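Side-chain contact in GDSL-like Lipase (Parabacteroides distasonis, PDB 3P94), which is a GDSL-like serine hydrolase of the SGNH clan with a flavodoxin-like fold, possibly acting as a lysophospholipase: residues Ser105-Ala110 against Lys148-Lys153. Sequence-based numbering, arbitrary orientation.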
ATOM      1  N   SER A 105       0.078  -8.392  11.111  1.00 12.73           N
ATOM      2  CA  SER A 105      -1.259  -8.450  11.710  1.00 12.40           C
ATOM      3  C   SER A 105      -2.341  -8.290  10.629  1.00 14.23           C
ATOM      4  O   SER A 105      -3.328  -9.015  10.678  1.00 13.98           O
ATOM      5  CB  SER A 105      -1.405  -7.401  12.798  1.00 13.86           C
ATOM      6  OG  SER A 105      -0.717  -7.843  13.953  1.00 20.12           O
HETATM    7  N   MSE A 106      -2.134  -7.395   9.620  1.00 10.95           N
HETATM    8  CA  MSE A 106      -3.077  -7.262   8.487  1.00  8.42           C
HETATM    9  C   MSE A 106      -3.141  -8.583   7.696  1.00 14.05           C
HETATM   10  O   MSE A 106      -4.241  -9.049   7.375  1.00 14.58           O
HETATM   11  CB  MSE A 106      -2.695  -6.110   7.551  1.00  8.75           C
HETATM   12  CG  MSE A 106      -2.933  -4.719   8.155  1.00 13.21           C
HETATM   13 SE   MSE A 106      -2.635  -3.329   6.798  0.75 15.93          SE
HETATM   14  CE  MSE A 106      -1.050  -2.535   7.573  1.00 12.86           C
ATOM     15  N   ALA A 107      -1.973  -9.207   7.423  1.00 12.21           N
ATOM     16  CA  ALA A 107      -1.894 -10.479   6.693  1.00 12.74           C
ATOM     17  C   ALA A 107      -2.642 -11.579   7.441  1.00 17.39           C
ATOM     18  O   ALA A 107      -3.395 -12.330   6.822  1.00 17.67           O
ATOM     19  CB  ALA A 107      -0.431 -10.882   6.471  1.00 14.17           C
ATOM     20  N   GLU A 108      -2.470 -11.649   8.770  1.00 14.24           N
ATOM     21  CA  GLU A 108      -3.115 -12.670   9.600  1.00 14.99           C
ATOM     22  C   GLU A 108      -4.634 -12.453   9.679  1.00 19.08           C
ATOM     23  O   GLU A 108      -5.380 -13.435   9.657  1.00 19.04           O
ATOM     24  CB  GLU A 108      -2.483 -12.717  10.994  1.00 17.08           C
ATOM     25  CG  GLU A 108      -1.075 -13.305  10.973  1.00 25.16           C
ATOM     26  CD  GLU A 108      -0.408 -13.569  12.311  1.00 35.26           C
ATOM     27  OE1 GLU A 108      -0.933 -13.121  13.356  1.00 23.24           O
ATOM     28  OE2 GLU A 108       0.644 -14.243  12.311  1.00 23.62           O
ATOM     29  N   LEU A 109      -5.095 -11.189   9.732  1.00 15.82           N
ATOM     30  CA  LEU A 109      -6.533 -10.878   9.740  1.00 15.80           C
ATOM     31  C   LEU A 109      -7.168 -11.259   8.405  1.00 16.47           C
ATOM     32  O   LEU A 109      -8.272 -11.807   8.390  1.00 15.35           O
ATOM     33  CB  LEU A 109      -6.797  -9.383  10.043  1.00 15.48           C
ATOM     34  CG  LEU A 109      -6.632  -8.937  11.491  1.00 19.65           C
ATOM     35  CD1 LEU A 109      -6.759  -7.430  11.592  1.00 20.21           C
ATOM     36  CD2 LEU A 109      -7.653  -9.616  12.428  1.00 19.80           C
ATOM     37  N   ALA A 110      -6.462 -10.986   7.287  1.00 12.56           N
ATOM     38  CA  ALA A 110      -6.935 -11.336   5.952  1.00 12.66           C
ATOM     39  C   ALA A 110      -7.032 -12.856   5.798  1.00 15.63           C
ATOM     40  O   ALA A 110      -8.056 -13.338   5.308  1.00 15.98           O
ATOM     41  CB  ALA A 110      -6.003 -10.759   4.893  1.00 13.71           C
ATOM     42  N   LYS A 148       9.301  -9.311   1.908  1.00 17.55           N
ATOM     43  CA  LYS A 148       9.574 -10.367   0.926  1.00 18.26           C
ATOM     44  C   LYS A 148       9.809 -11.730   1.593  1.00 22.39           C
ATOM     45  O   LYS A 148       9.265 -12.732   1.124  1.00 21.86           O
ATOM     46  CB  LYS A 148      10.768 -10.003   0.034  1.00 21.13           C
ATOM     47  CG  LYS A 148      10.857 -10.916  -1.197  1.00 29.15           C
ATOM     48  CD  LYS A 148      12.115 -10.669  -2.023  1.00 38.80           C
ATOM     49  CE  LYS A 148      12.074 -11.442  -3.324  1.00 44.23           C
ATOM     50  NZ  LYS A 148      11.976 -12.919  -3.107  1.00 41.94           N
ATOM     51  N   GLU A 149      10.618 -11.768   2.667  1.00 19.21           N
ATOM     52  CA  GLU A 149      10.918 -12.999   3.403  1.00 17.71           C
ATOM     53  C   GLU A 149       9.640 -13.574   4.039  1.00 20.36           C
ATOM     54  O   GLU A 149       9.419 -14.786   3.959  1.00 19.06           O
ATOM     55  CB  GLU A 149      11.993 -12.737   4.458  1.00 19.34           C
ATOM     56  CG  GLU A 149      13.406 -12.923   3.923  1.00 31.06           C
ATOM     57  CD  GLU A 149      14.519 -12.160   4.618  1.00 57.25           C
ATOM     58  OE1 GLU A 149      14.359 -11.799   5.807  1.00 49.81           O
ATOM     59  OE2 GLU A 149      15.565 -11.933   3.967  1.00 55.71           O
ATOM     60  N   TYR A 150       8.781 -12.710   4.615  1.00 17.55           N
ATOM     61  CA  TYR A 150       7.488 -13.112   5.182  1.00 17.56           C
ATOM     62  C   TYR A 150       6.560 -13.677   4.081  1.00 22.01           C
ATOM     63  O   TYR A 150       5.953 -14.732   4.280  1.00 21.18           O
ATOM     64  CB  TYR A 150       6.800 -11.939   5.913  1.00 17.60           C
ATOM     65  CG  TYR A 150       5.463 -12.320   6.518  1.00 18.72           C
ATOM     66  CD1 TYR A 150       5.390 -12.984   7.739  1.00 20.18           C
ATOM     67  CD2 TYR A 150       4.271 -12.060   5.847  1.00 19.53           C
ATOM     68  CE1 TYR A 150       4.166 -13.366   8.282  1.00 19.28           C
ATOM     69  CE2 TYR A 150       3.040 -12.458   6.373  1.00 20.36           C
ATOM     70  CZ  TYR A 150       2.990 -13.102   7.594  1.00 22.17           C
ATOM     71  OH  TYR A 150       1.767 -13.501   8.092  1.00 19.23           O
ATOM     72  N   ALA A 151       6.449 -12.968   2.939  1.00 18.80           N
ATOM     73  CA  ALA A 151       5.603 -13.384   1.819  1.00 18.31           C
ATOM     74  C   ALA A 151       6.039 -14.753   1.280  1.00 24.20           C
ATOM     75  O   ALA A 151       5.184 -15.623   1.101  1.00 25.47           O
ATOM     76  CB  ALA A 151       5.646 -12.335   0.713  1.00 18.59           C
ATOM     77  N   ASP A 152       7.364 -14.962   1.091  1.00 20.25           N
ATOM     78  CA  ASP A 152       7.924 -16.215   0.589  1.00 21.21           C
ATOM     79  C   ASP A 152       7.641 -17.379   1.547  1.00 27.63           C
ATOM     80  O   ASP A 152       7.205 -18.445   1.108  1.00 28.72           O
ATOM     81  CB  ASP A 152       9.446 -16.080   0.357  1.00 24.03           C
ATOM     82  CG  ASP A 152       9.856 -15.191  -0.812  1.00 39.12           C
ATOM     83  OD1 ASP A 152       8.956 -14.610  -1.471  1.00 38.99           O
ATOM     84  OD2 ASP A 152      11.081 -15.048  -1.049  1.00 46.13           O
ATOM     85  N   LYS A 153       7.865 -17.157   2.850  1.00 24.39           N
ATOM     86  CA  LYS A 153       7.686 -18.156   3.907  1.00 24.79           C
ATOM     87  C   LYS A 153       6.201 -18.531   4.111  1.00 25.48           C
ATOM     88  O   LYS A 153       5.921 -19.619   4.620  1.00 25.36           O
ATOM     89  CB  LYS A 153       8.262 -17.603   5.222  1.00 27.83           C
ATOM     90  CG  LYS A 153       8.759 -18.642   6.196  1.00 49.06           C
ATOM     91  CD  LYS A 153       9.304 -17.977   7.450  1.00 61.04           C
TER
HETATM   92  O   HOH W   1       2.026 -14.875  10.158  1.00 19.43           O
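Ala107 and Tyr150 bring together two helical segments, 105-110 and 148-153, whose backbones stay well apart, with a CA-to-CA distance of 9.4 Å between Ala107 and Ala151 at the nearest point. The tyrosine bridges most of this gap. With CG anti to the backbone N (chi1 -180°), its ring reaches out from helix 137-153, and the phenol end settles against the methyl of Ala107: Tyr150 CE2 and Ala107 CB are 3.8 Å apart, a van der Waals contact made obliquely to the ring. The hydroxyl also passes near the aliphatic part of Glu108, 4.1 Å from Tyr150 OH to Glu108 CG, the two side chains crossing at about a right angle. No direct hydrogen bond joins the two segments; a water links Tyr150 and Glu108 instead. It lies in the ring plane at the phenol edge, 2.5 Å from Tyr150 OH, and donates to the carboxylate at 2.6 Å from Glu108 OE2. An extended chain beyond CG carries that carboxylate to the water, its plane turned 49° from the ring. On the sheet side, Phe119 of strand 116-120 touches both Ala107 and Tyr150. The small, partly buried contact thus joins the helices that precede and follow strand 116-120, both packed on its Phe119, an arrangement characteristic of the flavodoxin-like alpha/beta fold of SGNH hydrolases.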